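Local coordinates for protein fimbrial structural subunit (Actinomyces naeslundii, PDB 3QDH) that forms the shaft of type 2 fimbriae and mediates adhesion of the bacterium to streptococci and host cells during oral biofilm development, at residues D160-K165 with Q218-K224; Q182-A188 with Y248-K254. One frame throughout, in Å; residues are numbered along the deposited sequence.

Overall arrangement
Going from the N terminus, strand 154-165 enters the C-terminal, SpaA-like domain and strand 182-188 follows it. Strand 220-230 then comes back to pair with the first of these in contact 1, and strand 245-254 pairs with the second in contact 2. The two loops closed in this way cross rather than nest, since their segments alternate along the chain. Each contact belongs to a different sheet, and the inner faces of the two sheets meet: I221 CD1 lies 3.6 Å from F183 CD2, and I163 CD1 lies 3.8 Å from L250 CD1. K165 reaches from contact 1 to F183 and E252 of contact 2, and its NZ is covalently linked to N287 near the C terminus.

Contact 1: residues D160-K165 with Q218-K224; sequences DLLIKK and QGAINVK
D160-K165 and Q218-K224 run antiparallel at 170°, their strand axes approaching to 4.7 Å; L161-V223 and I163-I221 are hydrogen-bonded pairs, while L162-N222 and K164-A220 are non-hydrogen-bonded. Five backbone bonds join them. The straightest goes from I163 N to I221 O, 2.8 Å long with 175° at the hydrogen. At one end K165 N donates to G219 O, and the backbone of G219 has a positive phi as it leads into the strand.

Side chains divide between the two faces of the sheet. I163 and I221 lie side by side and point the same way, CB to CB 4.1 Å. L161 and V223 form a similar aliphatic pair on this face through their CB atoms, 4.0 Å apart. Together the four make a continuous apolar surface, which F183, L185 and L250 of the facing sheet cover. On the opposite face L162 is the side chain that leans across: CG is anti to the backbone N, and chi2 of 44° then swings CD1 toward the partner strand, 3.4 Å from I221 O and 4.0 Å from A220 CB. K164 stays extended on that same face, its CE 3.9 Å from Q218 O, whereas D160 meets the partner strand through CB, 3.2 Å from V223 O.

K165 bends at chi2 and chi4 and takes its end away from Q218-K224. Its NZ is joined to CG of N287, an intramolecular isopeptide bond, and its chain passes F183 and E252. Strand 154-165 also pairs in parallel with strand 283-285, so the bond ties it to the residues just after that neighbour. A Lys-Asn link from the first strand of the domain to the end of its last, parallel one, with a glutamate beside the lysine, is characteristic of CnaB-type pilin domains.

Contact 2: residues Q182-A188 with Y248-K254; sequences QFQLYKA and YVLVETK
F183 and E252 meet on the inner side of the sheet, with the CG of E252 over one face of the phenyl ring, offset toward its rim and 3.6 Å from CE1. This is a CH-pi contact. The E252 chain runs on extended past the ring, and its carboxylate plane is tilted 27° from that of the phenyl group. Next along, L250 crosses F183 at a slant, L250 CG lying 3.7 Å from F183 CD1, and sends its CD1 to L185 CD2 at 3.8 Å.

The strands run antiparallel at 147°, and their register slips by one at a classic beta bulge: T253 and K254 both face Q182. Q182 O takes two backbone bonds, from T253 N at 2.8 Å and from K254 N at 3.3 Å, both arriving from the same face of its carbonyl plane. The T253 hydroxyl adds a third, weak bond, because chi1 of 45° turns OG1 back over the backbone. The side of the sheet that carries F183, L185 and L250 is the inner face of the CnaB-type sandwich, packed on strands 154-165 and 220-230.

On the outer face Y186 lies obliquely against V251, Y186 CD1 3.7 Å from V251 CG2, and Q184 crosses T253 at about a right angle, Q184 CG to T253 CG2 3.8 Å. At the far end the buried Y248 turns its ring edge to Y186 O, with Y248 CD1 at 3.4 Å, while its hydroxyl bonds to F227 O.

Contact 1: residues D160-K165 with Q218-K224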
loop_
_atom_site.group_PDB
_atom_site.type_symbol
_atom_site.label_atom_id
_atom_site.label_comp_id
_atom_site.label_asym_id
_atom_site.label_seq_id
_atom_site.Cartn_x
_atom_site.Cartn_y
_atom_site.Cartn_z
ATOM N N ASP A 160 12.268 -8.630 -3.318
ATOM C CA ASP A 160 13.287 -7.826 -3.978
ATOM C C ASP A 160 13.881 -8.561 -5.177
ATOM O O ASP A 160 13.606 -9.742 -5.397
ATOM C CB ASP A 160 14.370 -7.391 -2.982
ATOM C CG ASP A 160 15.027 -8.556 -2.272
ATOM O OD1 ASP A 160 14.887 -9.709 -2.726
ATOM O OD2 ASP A 160 15.697 -8.311 -1.245
ATOM N N LEU A 161 14.672 -7.843 -5.964
ATOM C CA LEU A 161 15.297 -8.404 -7.154
ATOM C C LEU A 161 16.689 -7.812 -7.288
ATOM O O LEU A 161 16.856 -6.592 -7.222
ATOM C CB LEU A 161 14.457 -8.090 -8.398
ATOM C CG LEU A 161 14.927 -8.560 -9.782
ATOM C CD1 LEU A 161 14.881 -10.076 -9.906
ATOM C CD2 LEU A 161 14.075 -7.910 -10.871
ATOM N N LEU A 162 17.684 -8.682 -7.443
ATOM C CA LEU A 162 19.042 -8.245 -7.752
ATOM C C LEU A 162 19.414 -8.764 -9.135
ATOM O O LEU A 162 19.399 -9.972 -9.382
ATOM C CB LEU A 162 20.036 -8.708 -6.680
ATOM C CG LEU A 162 21.538 -8.387 -6.804
ATOM C CD1 LEU A 162 21.826 -6.943 -7.237
ATOM C CD2 LEU A 162 22.271 -8.703 -5.495
ATOM N N ILE A 163 19.703 -7.828 -10.035
ATOM C CA ILE A 163 20.088 -8.131 -11.409
ATOM C C ILE A 163 21.599 -7.929 -11.537
ATOM O O ILE A 163 22.141 -6.948 -11.027
ATOM C CB ILE A 163 19.335 -7.216 -12.413
ATOM C CG1 ILE A 163 17.816 -7.369 -12.246
ATOM C CG2 ILE A 163 19.749 -7.517 -13.856
ATOM C CD1 ILE A 163 17.007 -6.169 -12.725
ATOM N N LYS A 164 22.273 -8.866 -12.200
ATOM C CA LYS A 164 23.695 -8.710 -12.520
ATOM C C LYS A 164 23.960 -8.923 -14.010
ATOM O O LYS A 164 23.660 -9.989 -14.557
ATOM C CB LYS A 164 24.569 -9.645 -11.674
ATOM C CG LYS A 164 26.061 -9.300 -11.714
ATOM C CD LYS A 164 26.865 -10.135 -10.734
ATOM C CE LYS A 164 28.330 -9.722 -10.732
ATOM N NZ LYS A 164 29.094 -10.375 -9.627
ATOM N N LYS A 165 24.501 -7.895 -14.661
ATOM C CA LYS A 165 24.923 -7.988 -16.057
ATOM C C LYS A 165 26.412 -8.329 -16.083
ATOM O O LYS A 165 27.223 -7.610 -15.505
ATOM C CB LYS A 165 24.651 -6.670 -16.796
ATOM C CG LYS A 165 24.791 -6.740 -18.316
ATOM C CD LYS A 165 23.661 -7.549 -18.951
ATOM C CE LYS A 165 23.827 -7.677 -20.456
ATOM N NZ LYS A 165 25.072 -8.414 -20.836
ATOM N N GLN A 218 29.548 -2.374 -10.771
ATOM C CA GLN A 218 29.631 -3.811 -10.490
ATOM C C GLN A 218 28.650 -4.618 -11.339
ATOM O O GLN A 218 28.511 -5.831 -11.166
ATOM C CB GLN A 218 29.403 -4.091 -8.997
ATOM C CG GLN A 218 30.206 -3.194 -8.042
ATOM C CD GLN A 218 31.706 -3.231 -8.307
ATOM O OE1 GLN A 218 32.368 -2.190 -8.332
ATOM N NE2 GLN A 218 32.250 -4.432 -8.507
ATOM N N GLY A 219 27.979 -3.933 -12.261
ATOM C CA GLY A 219 27.011 -4.556 -13.156
ATOM C C GLY A 219 25.701 -4.906 -12.473
ATOM O O GLY A 219 24.952 -5.745 -12.967
ATOM N N ALA A 220 25.421 -4.249 -11.348
ATOM C CA ALA A 220 24.259 -4.579 -10.512
ATOM C C ALA A 220 23.120 -3.564 -10.597
ATOM O O ALA A 220 23.358 -2.356 -10.670
ATOM C CB ALA A 220 24.689 -4.764 -9.051
ATOM N N ILE A 221 21.889 -4.080 -10.597
ATOM C CA ILE A 221 20.689 -3.296 -10.293
ATOM C C ILE A 221 20.004 -3.947 -9.092
ATOM O O ILE A 221 19.684 -5.137 -9.123
ATOM C CB ILE A 221 19.683 -3.243 -11.471
ATOM C CG1 ILE A 221 20.308 -2.596 -12.709
ATOM C CG2 ILE A 221 18.416 -2.472 -11.068
ATOM C CD1 ILE A 221 19.553 -2.879 -13.993
ATOM N N ASN A 222 19.791 -3.171 -8.034
ATOM C CA ASN A 222 19.108 -3.678 -6.843
ATOM C C ASN A 222 17.715 -3.077 -6.688
ATOM O O ASN A 222 17.568 -1.907 -6.339
ATOM C CB ASN A 222 19.954 -3.452 -5.585
ATOM C CG ASN A 222 19.306 -4.017 -4.328
ATOM O OD1 ASN A 222 18.427 -4.883 -4.395
ATOM N ND2 ASN A 222 19.741 -3.527 -3.171
ATOM N N VAL A 223 16.703 -3.889 -6.978
ATOM C CA VAL A 223 15.303 -3.494 -6.821
ATOM C C VAL A 223 14.843 -3.906 -5.425
ATOM O O VAL A 223 14.644 -5.089 -5.153
ATOM C CB VAL A 223 14.410 -4.139 -7.909
ATOM C CG1 VAL A 223 12.961 -3.705 -7.753
ATOM C CG2 VAL A 223 14.926 -3.781 -9.304
ATOM N N LYS A 224 14.680 -2.919 -4.544
ATOM C CA LYS A 224 14.427 -3.181 -3.124
ATOM C C LYS A 224 12.987 -3.596 -2.789
ATOM O O LYS A 224 12.689 -3.948 -1.645
ATOM C CB LYS A 224 14.873 -1.988 -2.264
ATOM C CG LYS A 224 16.354 -1.997 -1.895
ATOM C CD LYS A 224 16.662 -0.930 -0.846
ATOM C CE LYS A 224 17.933 -1.265 -0.069
ATOM N NZ LYS A 224 18.331 -0.183 0.885
#

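Contact 2: residues Q182-A188 with Y248-K254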
loop_
_atom_site.group_PDB
_atom_site.type_symbol
_atom_site.label_atom_id
_atom_site.label_comp_id
_atom_site.label_asym_id
_atom_site.label_seq_id
_atom_site.Cartn_x
_atom_site.Cartn_y
_atom_site.Cartn_z
ATOM N N GLN A 182 20.977 -1.232 -19.685
ATOM C CA GLN A 182 19.679 -0.684 -19.308
ATOM C C GLN A 182 18.538 -1.690 -19.440
ATOM O O GLN A 182 18.455 -2.432 -20.419
ATOM C CB GLN A 182 19.391 0.626 -20.052
ATOM C CG GLN A 182 20.224 1.802 -19.541
ATOM C CD GLN A 182 19.823 3.142 -20.138
ATOM O OE1 GLN A 182 19.050 3.214 -21.091
ATOM N NE2 GLN A 182 20.359 4.216 -19.573
ATOM N N PHE A 183 17.670 -1.701 -18.428
ATOM C CA PHE A 183 16.553 -2.642 -18.332
ATOM C C PHE A 183 15.258 -1.919 -17.959
ATOM O O PHE A 183 15.282 -0.807 -17.430
ATOM C CB PHE A 183 16.833 -3.715 -17.265
ATOM C CG PHE A 183 17.941 -4.676 -17.619
ATOM C CD1 PHE A 183 17.662 -5.874 -18.274
ATOM C CD2 PHE A 183 19.262 -4.405 -17.259
ATOM C CE1 PHE A 183 18.685 -6.777 -18.585
ATOM C CE2 PHE A 183 20.290 -5.303 -17.562
ATOM C CZ PHE A 183 20.003 -6.487 -18.227
ATOM N N GLN A 184 14.133 -2.570 -18.249
ATOM C CA GLN A 184 12.808 -2.104 -17.843
ATOM C C GLN A 184 11.994 -3.299 -17.341
ATOM O O GLN A 184 12.108 -4.401 -17.879
ATOM C CB GLN A 184 12.085 -1.416 -19.011
ATOM C CG GLN A 184 12.726 -0.101 -19.468
ATOM C CD GLN A 184 11.791 0.769 -20.288
ATOM O OE1 GLN A 184 11.134 0.302 -21.220
ATOM N NE2 GLN A 184 11.740 2.054 -19.952
ATOM N N LEU A 185 11.191 -3.080 -16.300
ATOM C CA LEU A 185 10.382 -4.145 -15.702
ATOM C C LEU A 185 8.909 -4.044 -16.083
ATOM O O LEU A 185 8.329 -2.955 -16.076
ATOM C CB LEU A 185 10.529 -4.152 -14.176
ATOM C CG LEU A 185 11.733 -4.896 -13.593
ATOM C CD1 LEU A 185 12.086 -4.356 -12.215
ATOM C CD2 LEU A 185 11.488 -6.407 -13.548
ATOM N N TYR A 186 8.316 -5.191 -16.403
ATOM C CA TYR A 186 6.912 -5.261 -16.798
ATOM C C TYR A 186 6.124 -6.255 -15.949
ATOM O O TYR A 186 6.676 -7.235 -15.439
ATOM C CB TYR A 186 6.783 -5.652 -18.279
ATOM C CG TYR A 186 7.210 -4.585 -19.271
ATOM C CD1 TYR A 186 8.536 -4.496 -19.706
ATOM C CD2 TYR A 186 6.282 -3.682 -19.798
ATOM C CE1 TYR A 186 8.931 -3.527 -20.630
ATOM C CE2 TYR A 186 6.667 -2.705 -20.722
ATOM C CZ TYR A 186 7.991 -2.634 -21.134
ATOM O OH TYR A 186 8.377 -1.669 -22.044
ATOM N N LYS A 187 4.828 -5.989 -15.809
ATOM C CA LYS A 187 3.883 -6.959 -15.269
ATOM C C LYS A 187 3.783 -8.153 -16.224
ATOM O O LYS A 187 3.713 -7.972 -17.439
ATOM C CB LYS A 187 2.508 -6.303 -15.103
ATOM C CG LYS A 187 1.411 -7.249 -14.643
ATOM C CD LYS A 187 0.032 -6.659 -14.879
ATOM C CE LYS A 187 -1.057 -7.677 -14.577
ATOM N NZ LYS A 187 -1.039 -8.830 -15.522
ATOM N N ALA A 188 3.798 -9.364 -15.670
ATOM C CA ALA A 188 3.612 -10.590 -16.452
ATOM C C ALA A 188 2.125 -10.888 -16.649
ATOM O O ALA A 188 1.303 -10.559 -15.790
ATOM C CB ALA A 188 4.303 -11.764 -15.773
ATOM N N TYR A 248 7.297 -11.503 -12.961
ATOM C CA TYR A 248 7.468 -10.269 -13.713
ATOM C C TYR A 248 8.283 -10.557 -14.979
ATOM O O TYR A 248 8.821 -11.656 -15.143
ATOM C CB TYR A 248 8.179 -9.216 -12.865
ATOM C CG TYR A 248 7.328 -8.577 -11.791
ATOM C CD1 TYR A 248 6.689 -7.361 -12.023
ATOM C CD2 TYR A 248 7.180 -9.174 -10.538
ATOM C CE1 TYR A 248 5.913 -6.757 -11.042
ATOM C CE2 TYR A 248 6.401 -8.575 -9.542
ATOM C CZ TYR A 248 5.772 -7.366 -9.808
ATOM O OH TYR A 248 5.007 -6.752 -8.847
ATOM N N VAL A 249 8.356 -9.569 -15.868
ATOM C CA VAL A 249 9.096 -9.695 -17.126
ATOM C C VAL A 249 10.157 -8.594 -17.238
ATOM O O VAL A 249 9.838 -7.399 -17.249
ATOM C CB VAL A 249 8.147 -9.679 -18.355
ATOM C CG1 VAL A 249 8.936 -9.687 -19.663
ATOM C CG2 VAL A 249 7.191 -10.866 -18.309
ATOM N N LEU A 250 11.418 -9.014 -17.306
ATOM C CA LEU A 250 12.545 -8.093 -17.443
ATOM C C LEU A 250 12.960 -7.958 -18.909
ATOM O O LEU A 250 13.184 -8.954 -19.591
ATOM C CB LEU A 250 13.723 -8.566 -16.586
ATOM C CG LEU A 250 14.938 -7.647 -16.439
ATOM C CD1 LEU A 250 14.579 -6.373 -15.689
ATOM C CD2 LEU A 250 16.079 -8.381 -15.741
ATOM N N VAL A 251 13.051 -6.719 -19.381
ATOM C CA VAL A 251 13.407 -6.431 -20.769
ATOM C C VAL A 251 14.686 -5.595 -20.812
ATOM O O VAL A 251 14.749 -4.527 -20.203
ATOM C CB VAL A 251 12.261 -5.680 -21.506
ATOM C CG1 VAL A 251 12.676 -5.290 -22.931
ATOM C CG2 VAL A 251 10.996 -6.530 -21.539
ATOM N N GLU A 252 15.702 -6.086 -21.522
ATOM C CA GLU A 252 16.912 -5.298 -21.773
ATOM C C GLU A 252 16.657 -4.295 -22.899
ATOM O O GLU A 252 16.264 -4.671 -24.006
ATOM C CB GLU A 252 18.119 -6.191 -22.092
ATOM C CG GLU A 252 19.460 -5.485 -21.866
ATOM C CD GLU A 252 20.682 -6.289 -22.304
ATOM O OE1 GLU A 252 20.584 -7.521 -22.510
ATOM O OE2 GLU A 252 21.762 -5.674 -22.430
ATOM N N THR A 253 16.868 -3.019 -22.597
ATOM C CA THR A 253 16.576 -1.941 -23.537
ATOM C C THR A 253 17.836 -1.353 -24.179
ATOM O O THR A 253 17.775 -0.779 -25.272
ATOM C CB THR A 253 15.761 -0.824 -22.866
ATOM O OG1 THR A 253 16.325 -0.524 -21.582
ATOM C CG2 THR A 253 14.302 -1.259 -22.695
ATOM N N LYS A 254 18.969 -1.497 -23.492
ATOM C CA LYS A 254 20.257 -1.019 -23.998
ATOM C C LYS A 254 21.409 -1.895 -23.511
ATOM O O LYS A 254 21.572 -2.131 -22.305
ATOM C CB LYS A 254 20.499 0.447 -23.611
ATOM C CG LYS A 254 21.679 1.103 -24.343
ATOM C CD LYS A 254 22.044 2.467 -23.766
ATOM C CE LYS A 254 22.936 2.357 -22.534
ATOM N NZ LYS A 254 24.283 1.761 -22.817
#